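Local coordinates for protein beta-hexosaminidase Amuc_2018 (Akkermansia muciniphila, PDB 6JEA) that hydrolyses terminal non-reducing N-acetylglucosamine and N-acetylgalactosamine residues from beta-linked glycans, including N-glycans and chitobiose, at residues Y352-Q357 against P398-R403; S347-Y352 against L372-D377; P99-I104 against L128-G133. All blocks are in the same frame, centred on the assembly; numbering follows the deposited sequence.

How the interactions relate
All three contacts lie in the family 20 catalytic domain, a TIM-barrel-type fold, and interactions 1 and 3 flank the bound NAG. Along the chain interaction 3 comes first, joining the ends of the neighbouring parallel strands 92-97 and 123-130; interactions 1 and 2 follow and interleave, sharing Tyr352. Strand 392-399, which carries interaction 1, pairs with strand 92-97, so the two sugar-binding contacts meet, with centres about 14 Å apart and His102 ND1 probably hydrogen-bonded to Ala401 O. Interaction 2 has its centre about 12 Å from interaction 1 and about 24 Å from interaction 3. It ties helices 348-351 and 372-376 together towards the surface, reaching the sugar through Tyr352.

Interaction 1: Y352-Q357 against P398-R403; sequences YLDFPQ and PVWAER. With NAG (2-acetamido-2-deoxy-beta-D-glucopyranose), chain B.
Pro398 opens the contact with both backbone and ring: its O accepts the amide of Leu353 (N to O 3.0 Å), while its CG packs against CE1 of Tyr352. Val399 adds a looser apolar touch, CG2 to Leu353 CB at 4.0 Å. Trp400 carries most of the rest. Its indole edge points into the face of Tyr352 in a T-shaped pair with planes 64° apart, NE1 sitting over the middle of the phenol ring, 3.4 Å from Tyr352 CE2. Asp354 runs alongside the indole, OD1 at the ring edge near CD1 and CB against Trp400 O, while one indole face is laid under the sugar, NAG C3 and C5 above it. With CG anti to its carbonyl carbon (chi1 -71°) and a bend at chi2, Glu402 brings OE2 onto NAG O4, in a hydrogen bond modelled at a doubtfully short 2.4 Å. A water donates to both Glu402 OE1 and Asp354 OD2, and the latter also accepts from NAG O6 at 2.6 Å; this bridge would ease the proximity of two carboxylates. Tyr352 OH, bonded to NAG O1 at 3.0 Å, adds a grip at the other end of the sugar from Glu402; Arg101 and Trp324 are further substrate-binding residues beside it. Around this wall, strand 92-97 supports Pro398 and Trp400 through Met96, helix 407-414 packs on Val399 through Leu410, and helix 417-426 meets Leu353 through Arg417.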
loop_
_atom_site.group_PDB
_atom_site.type_symbol
_atom_site.label_atom_id
_atom_site.label_comp_id
_atom_site.label_asym_id
_atom_site.label_seq_id
_atom_site.Cartn_x
_atom_site.Cartn_y
_atom_site.Cartn_z
ATOM N N TYR A 352 -9.256 -4.205 1.873
ATOM C CA TYR A 352 -8.408 -5.317 2.299
ATOM C C TYR A 352 -8.469 -6.418 1.249
ATOM O O TYR A 352 -9.475 -7.124 1.136
ATOM C CB TYR A 352 -8.835 -5.848 3.665
ATOM C CG TYR A 352 -8.260 -5.085 4.839
ATOM C CD1 TYR A 352 -7.859 -3.762 4.709
ATOM C CD2 TYR A 352 -8.106 -5.696 6.076
ATOM C CE1 TYR A 352 -7.338 -3.064 5.780
ATOM C CE2 TYR A 352 -7.586 -5.007 7.152
ATOM C CZ TYR A 352 -7.204 -3.692 6.999
ATOM O OH TYR A 352 -6.682 -3.006 8.071
ATOM N N LEU A 353 -7.389 -6.578 0.491
ATOM C CA LEU A 353 -7.351 -7.538 -0.603
ATOM C C LEU A 353 -6.846 -8.909 -0.177
ATOM O O LEU A 353 -6.681 -9.782 -1.035
ATOM C CB LEU A 353 -6.494 -6.996 -1.750
ATOM C CG LEU A 353 -6.996 -5.678 -2.344
ATOM C CD1 LEU A 353 -6.298 -5.366 -3.660
ATOM C CD2 LEU A 353 -8.510 -5.703 -2.523
ATOM N N ASP A 354 -6.598 -9.124 1.116
ATOM C CA ASP A 354 -6.339 -10.476 1.595
ATOM C C ASP A 354 -7.620 -11.285 1.749
ATOM O O ASP A 354 -7.559 -12.518 1.775
ATOM C CB ASP A 354 -5.582 -10.446 2.927
ATOM C CG ASP A 354 -6.265 -9.587 3.981
ATOM O OD1 ASP A 354 -6.823 -8.524 3.626
ATOM O OD2 ASP A 354 -6.232 -9.974 5.172
ATOM N N PHE A 355 -8.769 -10.621 1.833
ATOM C CA PHE A 355 -10.030 -11.328 1.969
ATOM C C PHE A 355 -10.386 -12.024 0.657
ATOM O O PHE A 355 -10.025 -11.551 -0.425
ATOM C CB PHE A 355 -11.151 -10.366 2.363
ATOM C CG PHE A 355 -10.941 -9.684 3.691
ATOM C CD1 PHE A 355 -9.962 -10.122 4.573
ATOM C CD2 PHE A 355 -11.730 -8.607 4.058
ATOM C CE1 PHE A 355 -9.769 -9.490 5.791
ATOM C CE2 PHE A 355 -11.545 -7.974 5.276
ATOM C CZ PHE A 355 -10.560 -8.417 6.143
ATOM N N PRO A 356 -11.089 -13.153 0.724
ATOM C CA PRO A 356 -11.500 -13.834 -0.510
ATOM C C PRO A 356 -12.409 -12.947 -1.348
ATOM O O PRO A 356 -13.238 -12.201 -0.822
ATOM C CB PRO A 356 -12.236 -15.080 -0.002
ATOM C CG PRO A 356 -12.655 -14.733 1.398
ATOM C CD PRO A 356 -11.559 -13.857 1.930
ATOM N N GLN A 357 -12.234 -13.021 -2.667
ATOM C CA GLN A 357 -13.019 -12.207 -3.584
ATOM C C GLN A 357 -14.284 -12.904 -4.066
ATOM O O GLN A 357 -15.151 -12.245 -4.650
ATOM C CB GLN A 357 -12.164 -11.795 -4.790
ATOM C CG GLN A 357 -11.519 -12.957 -5.516
ATOM C CD GLN A 357 -10.331 -12.525 -6.358
ATOM O OE1 GLN A 357 -10.470 -11.731 -7.292
ATOM N NE2 GLN A 357 -9.152 -13.042 -6.024
ATOM N N PRO A 398 -4.408 -2.580 1.181
ATOM C CA PRO A 398 -3.412 -3.504 1.738
ATOM C C PRO A 398 -3.668 -4.946 1.333
ATOM O O PRO A 398 -4.797 -5.440 1.357
ATOM C CB PRO A 398 -3.587 -3.336 3.255
ATOM C CG PRO A 398 -4.553 -2.182 3.440
ATOM C CD PRO A 398 -5.367 -2.134 2.200
ATOM N N VAL A 399 -2.591 -5.636 0.963
ATOM C CA VAL A 399 -2.672 -7.057 0.644
ATOM C C VAL A 399 -1.927 -7.848 1.711
ATOM O O VAL A 399 -0.811 -8.327 1.475
ATOM C CB VAL A 399 -2.112 -7.355 -0.759
ATOM C CG1 VAL A 399 -2.575 -8.723 -1.232
ATOM C CG2 VAL A 399 -2.536 -6.278 -1.743
ATOM N N TRP A 400 -2.540 -7.985 2.890
ATOM C CA TRP A 400 -1.917 -8.709 3.992
ATOM C C TRP A 400 -1.609 -10.145 3.585
ATOM O O TRP A 400 -2.405 -10.803 2.911
ATOM C CB TRP A 400 -2.832 -8.691 5.214
ATOM C CG TRP A 400 -3.246 -7.315 5.612
ATOM C CD1 TRP A 400 -4.447 -6.719 5.369
ATOM C CD2 TRP A 400 -2.452 -6.351 6.314
ATOM N NE1 TRP A 400 -4.456 -5.446 5.883
ATOM C CE2 TRP A 400 -3.243 -5.195 6.470
ATOM C CE3 TRP A 400 -1.154 -6.356 6.833
ATOM C CZ2 TRP A 400 -2.777 -4.054 7.120
ATOM C CZ3 TRP A 400 -0.693 -5.219 7.480
ATOM C CH2 TRP A 400 -1.503 -4.084 7.616
ATOM N N ALA A 401 -0.444 -10.637 4.004
ATOM C CA ALA A 401 0.114 -11.855 3.434
ATOM C C ALA A 401 0.343 -12.949 4.473
ATOM O O ALA A 401 1.293 -13.725 4.360
ATOM C CB ALA A 401 1.414 -11.544 2.693
ATOM N N GLU A 402 -0.520 -13.034 5.489
ATOM C CA GLU A 402 -0.471 -14.190 6.381
ATOM C C GLU A 402 -0.683 -15.484 5.605
ATOM O O GLU A 402 -0.014 -16.492 5.865
ATOM C CB GLU A 402 -1.521 -14.066 7.487
ATOM C CG GLU A 402 -1.227 -13.013 8.541
ATOM C CD GLU A 402 -1.973 -11.714 8.299
ATOM O OE1 GLU A 402 -2.060 -11.274 7.130
ATOM O OE2 GLU A 402 -2.479 -11.134 9.284
ATOM N N ARG A 403 -1.604 -15.470 4.636
ATOM C CA ARG A 403 -1.978 -16.652 3.869
ATOM C C ARG A 403 -1.683 -16.483 2.378
ATOM O O ARG A 403 -2.385 -17.044 1.534
ATOM C CB ARG A 403 -3.455 -16.979 4.082
ATOM C CG ARG A 403 -3.842 -17.213 5.535
ATOM C CD ARG A 403 -3.349 -18.559 6.041
ATOM N NE ARG A 403 -3.831 -18.836 7.389
ATOM C CZ ARG A 403 -3.649 -19.986 8.031
ATOM N NH1 ARG A 403 -2.995 -20.982 7.447
ATOM N NH2 ARG A 403 -4.126 -20.142 9.258
HETATM C C1 NAG B . -5.246 -5.677 9.753
HETATM C C2 NAG B . -4.029 -5.741 10.679
HETATM C C3 NAG B . -2.955 -6.662 10.097
HETATM C C4 NAG B . -3.541 -8.009 9.701
HETATM C C5 NAG B . -4.753 -7.804 8.801
HETATM C C6 NAG B . -5.446 -9.093 8.432
HETATM C C7 NAG B . -3.581 -3.755 12.056
HETATM C C8 NAG B . -2.966 -2.390 12.088
HETATM N N2 NAG B . -3.485 -4.411 10.896
HETATM O O1 NAG B . -6.252 -4.934 10.360
HETATM O O3 NAG B . -1.932 -6.848 11.069
HETATM O O4 NAG B . -2.570 -8.776 8.999
HETATM O O5 NAG B . -5.716 -6.993 9.484
HETATM O O6 NAG B . -6.535 -8.854 7.552
HETATM O O7 NAG B . -4.139 -4.241 13.034
HETATM O O HOH W 1 -4.530 -11.805 6.131
#

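Interaction 2: S347-Y352 against L372-D377; sequences SSEYCY and LQKCYD. With NAG (2-acetamido-2-deoxy-beta-D-glucopyranose), chain B.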
loop_
_atom_site.group_PDB
_atom_site.type_symbol
_atom_site.label_atom_id
_atom_site.label_comp_id
_atom_site.label_asym_id
_atom_site.label_seq_id
_atom_site.Cartn_x
_atom_site.Cartn_y
_atom_site.Cartn_z
ATOM N N SER A 347 -10.147 1.447 4.141
ATOM C CA SER A 347 -11.143 0.753 4.947
ATOM C C SER A 347 -11.234 -0.715 4.554
ATOM O O SER A 347 -11.350 -1.050 3.371
ATOM C CB SER A 347 -12.503 1.436 4.791
ATOM O OG SER A 347 -13.474 0.842 5.637
ATOM N N SER A 348 -11.177 -1.592 5.561
ATOM C CA SER A 348 -11.178 -3.030 5.315
ATOM C C SER A 348 -12.464 -3.509 4.659
ATOM O O SER A 348 -12.481 -4.599 4.076
ATOM C CB SER A 348 -10.952 -3.789 6.627
ATOM O OG SER A 348 -12.085 -3.708 7.475
ATOM N N GLU A 349 -13.542 -2.726 4.745
ATOM C CA GLU A 349 -14.790 -3.110 4.097
ATOM C C GLU A 349 -14.650 -3.134 2.578
ATOM O O GLU A 349 -15.351 -3.897 1.902
ATOM C CB GLU A 349 -15.907 -2.153 4.522
ATOM C CG GLU A 349 -17.297 -2.548 4.054
ATOM C CD GLU A 349 -18.370 -1.575 4.514
ATOM O OE1 GLU A 349 -18.090 -0.759 5.420
ATOM O OE2 GLU A 349 -19.493 -1.626 3.965
ATOM N N TYR A 350 -13.742 -2.326 2.027
ATOM C CA TYR A 350 -13.556 -2.227 0.587
ATOM C C TYR A 350 -12.133 -2.482 0.116
ATOM O O TYR A 350 -11.949 -2.843 -1.053
ATOM C CB TYR A 350 -13.968 -0.834 0.083
ATOM C CG TYR A 350 -15.382 -0.422 0.416
ATOM C CD1 TYR A 350 -15.675 0.222 1.614
ATOM C CD2 TYR A 350 -16.422 -0.656 -0.474
ATOM C CE1 TYR A 350 -16.964 0.608 1.920
ATOM C CE2 TYR A 350 -17.717 -0.273 -0.176
ATOM C CZ TYR A 350 -17.981 0.359 1.023
ATOM O OH TYR A 350 -19.268 0.742 1.325
ATOM N N CYS A 351 -11.124 -2.305 0.974
ATOM C CA CYS A 351 -9.747 -2.201 0.515
ATOM C C CYS A 351 -8.829 -3.331 0.962
ATOM O O CYS A 351 -7.699 -3.404 0.466
ATOM C CB CYS A 351 -9.139 -0.866 0.971
ATOM S SG CYS A 351 -10.057 0.602 0.437
ATOM N N TYR A 352 -9.256 -4.205 1.873
ATOM C CA TYR A 352 -8.408 -5.317 2.299
ATOM C C TYR A 352 -8.469 -6.418 1.249
ATOM O O TYR A 352 -9.475 -7.124 1.136
ATOM C CB TYR A 352 -8.835 -5.848 3.665
ATOM C CG TYR A 352 -8.260 -5.085 4.839
ATOM C CD1 TYR A 352 -7.859 -3.762 4.709
ATOM C CD2 TYR A 352 -8.106 -5.696 6.076
ATOM C CE1 TYR A 352 -7.338 -3.064 5.780
ATOM C CE2 TYR A 352 -7.586 -5.007 7.152
ATOM C CZ TYR A 352 -7.204 -3.692 6.999
ATOM O OH TYR A 352 -6.682 -3.006 8.071
ATOM N N LEU A 372 -15.625 -8.125 -6.243
ATOM C CA LEU A 372 -15.160 -7.049 -7.108
ATOM C C LEU A 372 -16.171 -5.911 -7.172
ATOM O O LEU A 372 -15.792 -4.733 -7.154
ATOM C CB LEU A 372 -14.880 -7.601 -8.502
ATOM C CG LEU A 372 -14.475 -6.592 -9.571
ATOM C CD1 LEU A 372 -13.055 -6.089 -9.338
ATOM C CD2 LEU A 372 -14.614 -7.237 -10.931
ATOM N N GLN A 373 -17.463 -6.243 -7.251
ATOM C CA GLN A 373 -18.490 -5.206 -7.284
ATOM C C GLN A 373 -18.536 -4.441 -5.967
ATOM O O GLN A 373 -18.631 -3.204 -5.958
ATOM C CB GLN A 373 -19.849 -5.831 -7.596
ATOM C CG GLN A 373 -20.978 -4.828 -7.741
ATOM C CD GLN A 373 -22.257 -5.467 -8.245
ATOM O OE1 GLN A 373 -22.342 -6.688 -8.386
ATOM N NE2 GLN A 373 -23.260 -4.642 -8.526
ATOM N N LYS A 374 -18.470 -5.166 -4.846
ATOM C CA LYS A 374 -18.361 -4.524 -3.540
ATOM C C LYS A 374 -17.183 -3.562 -3.508
ATOM O O LYS A 374 -17.303 -2.426 -3.039
ATOM C CB LYS A 374 -18.216 -5.589 -2.452
ATOM C CG LYS A 374 -17.941 -5.038 -1.061
ATOM C CD LYS A 374 -19.092 -4.178 -0.569
ATOM C CE LYS A 374 -18.841 -3.685 0.847
ATOM N NZ LYS A 374 -19.931 -2.789 1.318
ATOM N N CYS A 375 -16.034 -4.006 -4.021
ATOM C CA CYS A 375 -14.858 -3.147 -4.059
ATOM C C CYS A 375 -15.123 -1.889 -4.881
ATOM O O CYS A 375 -14.798 -0.776 -4.453
ATOM C CB CYS A 375 -13.670 -3.930 -4.619
ATOM S SG CYS A 375 -12.104 -3.057 -4.541
ATOM N N TYR A 376 -15.722 -2.047 -6.064
ATOM C CA TYR A 376 -15.984 -0.891 -6.914
ATOM C C TYR A 376 -17.001 0.064 -6.300
ATOM O O TYR A 376 -17.033 1.239 -6.682
ATOM C CB TYR A 376 -16.461 -1.331 -8.298
ATOM C CG TYR A 376 -16.407 -0.207 -9.305
ATOM C CD1 TYR A 376 -15.220 0.108 -9.950
ATOM C CD2 TYR A 376 -17.532 0.551 -9.593
ATOM C CE1 TYR A 376 -15.155 1.141 -10.859
ATOM C CE2 TYR A 376 -17.476 1.589 -10.501
ATOM C CZ TYR A 376 -16.283 1.879 -11.133
ATOM O OH TYR A 376 -16.212 2.910 -12.044
ATOM N N ASP A 377 -17.824 -0.405 -5.358
ATOM C CA ASP A 377 -18.739 0.507 -4.671
ATOM C C ASP A 377 -18.024 1.621 -3.912
ATOM O O ASP A 377 -18.695 2.519 -3.394
ATOM C CB ASP A 377 -19.630 -0.265 -3.693
ATOM C CG ASP A 377 -20.846 -0.869 -4.362
ATOM O OD1 ASP A 377 -21.367 -0.255 -5.318
ATOM O OD2 ASP A 377 -21.279 -1.958 -3.931
HETATM C C1 NAG B . -5.246 -5.677 9.753
HETATM C C2 NAG B . -4.029 -5.741 10.679
HETATM C C3 NAG B . -2.955 -6.662 10.097
HETATM C C4 NAG B . -3.541 -8.009 9.701
HETATM C C5 NAG B . -4.753 -7.804 8.801
HETATM C C6 NAG B . -5.446 -9.093 8.432
HETATM C C7 NAG B . -3.581 -3.755 12.056
HETATM C C8 NAG B . -2.966 -2.390 12.088
HETATM N N2 NAG B . -3.485 -4.411 10.896
HETATM O O1 NAG B . -6.252 -4.934 10.360
HETATM O O3 NAG B . -1.932 -6.848 11.069
HETATM O O4 NAG B . -2.570 -8.776 8.999
HETATM O O5 NAG B . -5.716 -6.993 9.484
HETATM O O6 NAG B . -6.535 -8.854 7.552
HETATM O O7 NAG B . -4.139 -4.241 13.034
HETATM O O HOH W 2 -21.116 -1.042 -0.596
#
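Glu349 and Lys374 both set CG anti to the backbone N (chi1 -173° and 174°), and from there the glutamate runs out extended while the lysine bends at chi2 (63°), which swings its chain across the glutamate at about a right angle and brings the charged ends together. Lys374 NZ donates to Glu349 OE2 at 2.9 Å in a salt bridge, reaching the oxygen on its anti side and only slightly out of the carboxylate plane. The aliphatic part takes part as well: Lys374 CE lies 3.7 Å from Glu349 CG and the same distance from Tyr350 CE2. Tyr350 covers the most surface here. Its ring turns an edge to the helix 372-376, with Lys374 O in the ring plane 3.2 Å from Tyr350 CD2 and Asp377 CB farther along that edge, 4.0 Å from CE2. A water accepts from Lys374 NZ at 2.8 Å and also meets Tyr350 OH, giving the ammonium a second partner beside the carboxylate. Deeper in, Cys375 packs on helix 417-426, among others on Ala420 and Ile421. Both short helices, the first weakly bonded, lie in the long connection between the neighbouring parallel strands 342-345 and 392-399 of the TIM-barrel-type fold, and the first leads directly into the substrate-binding residues Tyr352, Leu353 and Asp354.

Interaction 3: P99-I104 against L128-G133; sequences PARHFI and LTDNQG. With NAG (2-acetamido-2-deoxy-beta-D-glucopyranose), chain B.
Charge and hydrogen bonding meet at Arg101, whose guanidinium is held on one face and along its edge. Asp130 stacks its carboxylate over that face, the planes only 18° apart, with OD2 3.1 Å from Arg101 NH2; none of the arginine's own N-H groups is aimed at it, so this salt bridge rests on charge, and His127 NE2 supplies OD2 with a hydrogen bond. At the edge, Arg101 NE donates to Gln132 OE1 (2.9 Å, 152°); OE1 lies in the guanidinium plane, whereas NE stands well above the plane of the amide carbonyl. A bend at chi2 (60°) folds the arginine chain across towards both partners. This is the substrate end of the family 20 catalytic barrel: Asp130 belongs to the charge relay, its OD1 bonded to His193, and Arg101 NH1 and NH2 donate to NAG O4 (2.8 Å) and O3 (3.1 Å). A water joins Arg101 NH2, Asp130 OD1 and Gln132 NE2. In van der Waals packing, the Ala100 methyl CB sits 3.6 Å from Leu128 O and 3.9 Å from Asp130 CB; the apolar pair is Pro99 CG with Leu128 CD2. Within 128-133, a type I turn from Asp130 to Gly133 presents Gln132, and Asn131 N donates to the anti lone pair of Asp130 OD1, 2.7 Å away.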
loop_
_atom_site.group_PDB
_atom_site.type_symbol
_atom_site.label_atom_id
_atom_site.label_comp_id
_atom_site.label_asym_id
_atom_site.label_seq_id
_atom_site.Cartn_x
_atom_site.Cartn_y
_atom_site.Cartn_z
ATOM N N PRO A 99 5.791 -8.056 3.025
ATOM C CA PRO A 99 6.910 -9.012 3.055
ATOM C C PRO A 99 7.243 -9.513 4.450
ATOM O O PRO A 99 7.950 -10.521 4.573
ATOM C CB PRO A 99 8.073 -8.214 2.454
ATOM C CG PRO A 99 7.731 -6.794 2.731
ATOM C CD PRO A 99 6.233 -6.705 2.638
ATOM N N ALA A 100 6.763 -8.845 5.501
ATOM C CA ALA A 100 6.985 -9.343 6.854
ATOM C C ALA A 100 6.335 -10.707 7.053
ATOM O O ALA A 100 6.947 -11.620 7.622
ATOM C CB ALA A 100 6.451 -8.339 7.877
ATOM N N ARG A 101 5.095 -10.868 6.588
ATOM C CA ARG A 101 4.408 -12.144 6.760
ATOM C C ARG A 101 4.959 -13.195 5.803
ATOM O O ARG A 101 5.213 -14.338 6.201
ATOM C CB ARG A 101 2.902 -11.959 6.568
ATOM C CG ARG A 101 2.140 -11.645 7.853
ATOM C CD ARG A 101 2.633 -10.368 8.514
ATOM N NE ARG A 101 1.882 -10.048 9.725
ATOM C CZ ARG A 101 0.750 -9.352 9.741
ATOM N NH1 ARG A 101 0.230 -8.897 8.608
ATOM N NH2 ARG A 101 0.137 -9.108 10.890
ATOM N N HIS A 102 5.153 -12.828 4.538
ATOM C CA HIS A 102 5.791 -13.706 3.566
ATOM C C HIS A 102 6.708 -12.872 2.688
ATOM O O HIS A 102 6.249 -11.951 2.005
ATOM C CB HIS A 102 4.759 -14.455 2.718
ATOM C CG HIS A 102 4.209 -15.678 3.384
ATOM N ND1 HIS A 102 2.989 -15.694 4.023
ATOM C CD2 HIS A 102 4.723 -16.923 3.524
ATOM C CE1 HIS A 102 2.770 -16.897 4.520
ATOM N NE2 HIS A 102 3.808 -17.663 4.231
ATOM N N PHE A 103 7.997 -13.202 2.718
ATOM C CA PHE A 103 9.005 -12.481 1.955
ATOM C C PHE A 103 8.672 -12.497 0.468
ATOM O O PHE A 103 8.156 -13.484 -0.063
ATOM C CB PHE A 103 10.377 -13.110 2.206
ATOM C CG PHE A 103 11.518 -12.379 1.561
ATOM C CD1 PHE A 103 11.942 -11.157 2.052
ATOM C CD2 PHE A 103 12.187 -12.929 0.480
ATOM C CE1 PHE A 103 13.000 -10.486 1.464
ATOM C CE2 PHE A 103 13.247 -12.265 -0.113
ATOM C CZ PHE A 103 13.654 -11.042 0.379
ATOM N N ILE A 104 8.955 -11.384 -0.203
ATOM C CA ILE A 104 8.714 -11.264 -1.639
ATOM C C ILE A 104 10.043 -11.006 -2.337
ATOM O O ILE A 104 10.645 -9.940 -2.143
ATOM C CB ILE A 104 7.707 -10.147 -1.949
ATOM C CG1 ILE A 104 6.454 -10.287 -1.083
ATOM C CG2 ILE A 104 7.335 -10.167 -3.422
ATOM C CD1 ILE A 104 5.430 -9.188 -1.322
ATOM N N LEU A 128 7.270 -3.962 6.370
ATOM C CA LEU A 128 8.560 -4.643 6.435
ATOM C C LEU A 128 8.737 -5.493 7.690
ATOM O O LEU A 128 9.530 -6.442 7.677
ATOM C CB LEU A 128 9.687 -3.614 6.357
ATOM C CG LEU A 128 9.814 -2.870 5.029
ATOM C CD1 LEU A 128 10.712 -1.646 5.176
ATOM C CD2 LEU A 128 10.345 -3.814 3.963
ATOM N N THR A 129 8.047 -5.165 8.781
ATOM C CA THR A 129 8.283 -5.799 10.070
ATOM C C THR A 129 6.956 -6.152 10.727
ATOM O O THR A 129 5.979 -5.406 10.612
ATOM C CB THR A 129 9.082 -4.883 11.014
ATOM O OG1 THR A 129 8.253 -3.793 11.435
ATOM C CG2 THR A 129 10.322 -4.324 10.323
ATOM N N ASP A 130 6.931 -7.279 11.422
ATOM C CA ASP A 130 5.775 -7.706 12.210
ATOM C C ASP A 130 6.237 -8.849 13.106
ATOM O O ASP A 130 7.440 -9.118 13.219
ATOM C CB ASP A 130 4.599 -8.103 11.314
ATOM C CG ASP A 130 3.254 -7.781 11.944
ATOM O OD1 ASP A 130 3.016 -8.192 13.100
ATOM O OD2 ASP A 130 2.438 -7.101 11.288
ATOM N N ASN A 131 5.277 -9.522 13.752
ATOM C CA ASN A 131 5.614 -10.630 14.643
ATOM C C ASN A 131 6.253 -11.789 13.889
ATOM O O ASN A 131 7.097 -12.500 14.444
ATOM C CB ASN A 131 4.363 -11.118 15.376
ATOM C CG ASN A 131 3.772 -10.066 16.288
ATOM O OD1 ASN A 131 4.497 -9.337 16.963
ATOM N ND2 ASN A 131 2.446 -9.979 16.312
ATOM N N GLN A 132 5.874 -11.988 12.630
ATOM C CA GLN A 132 6.294 -13.153 11.865
ATOM C C GLN A 132 7.595 -12.937 11.101
ATOM O O GLN A 132 8.066 -13.867 10.438
ATOM C CB GLN A 132 5.186 -13.568 10.890
ATOM C CG GLN A 132 3.867 -13.956 11.556
ATOM C CD GLN A 132 3.050 -12.756 12.006
ATOM O OE1 GLN A 132 3.371 -11.614 11.679
ATOM N NE2 GLN A 132 1.994 -13.010 12.769
ATOM N N GLY A 133 8.191 -11.750 11.178
ATOM C CA GLY A 133 9.429 -11.515 10.463
ATOM C C GLY A 133 9.878 -10.070 10.409
ATOM O O GLY A 133 9.085 -9.145 10.610
HETATM C C1 NAG B . -5.246 -5.677 9.753
HETATM C C2 NAG B . -4.029 -5.741 10.679
HETATM C C3 NAG B . -2.955 -6.662 10.097
HETATM C C4 NAG B . -3.541 -8.009 9.701
HETATM C C5 NAG B . -4.753 -7.804 8.801
HETATM C C6 NAG B . -5.446 -9.093 8.432
HETATM C C7 NAG B . -3.581 -3.755 12.056
HETATM C C8 NAG B . -2.966 -2.390 12.088
HETATM N N2 NAG B . -3.485 -4.411 10.896
HETATM O O1 NAG B . -6.252 -4.934 10.360
HETATM O O3 NAG B . -1.932 -6.848 11.069
HETATM O O4 NAG B . -2.570 -8.776 8.999
HETATM O O5 NAG B . -5.716 -6.993 9.484
HETATM O O6 NAG B . -6.535 -8.854 7.552
HETATM O O7 NAG B . -4.139 -4.241 13.034
HETATM O O HOH W 3 0.737 -10.192 13.634
#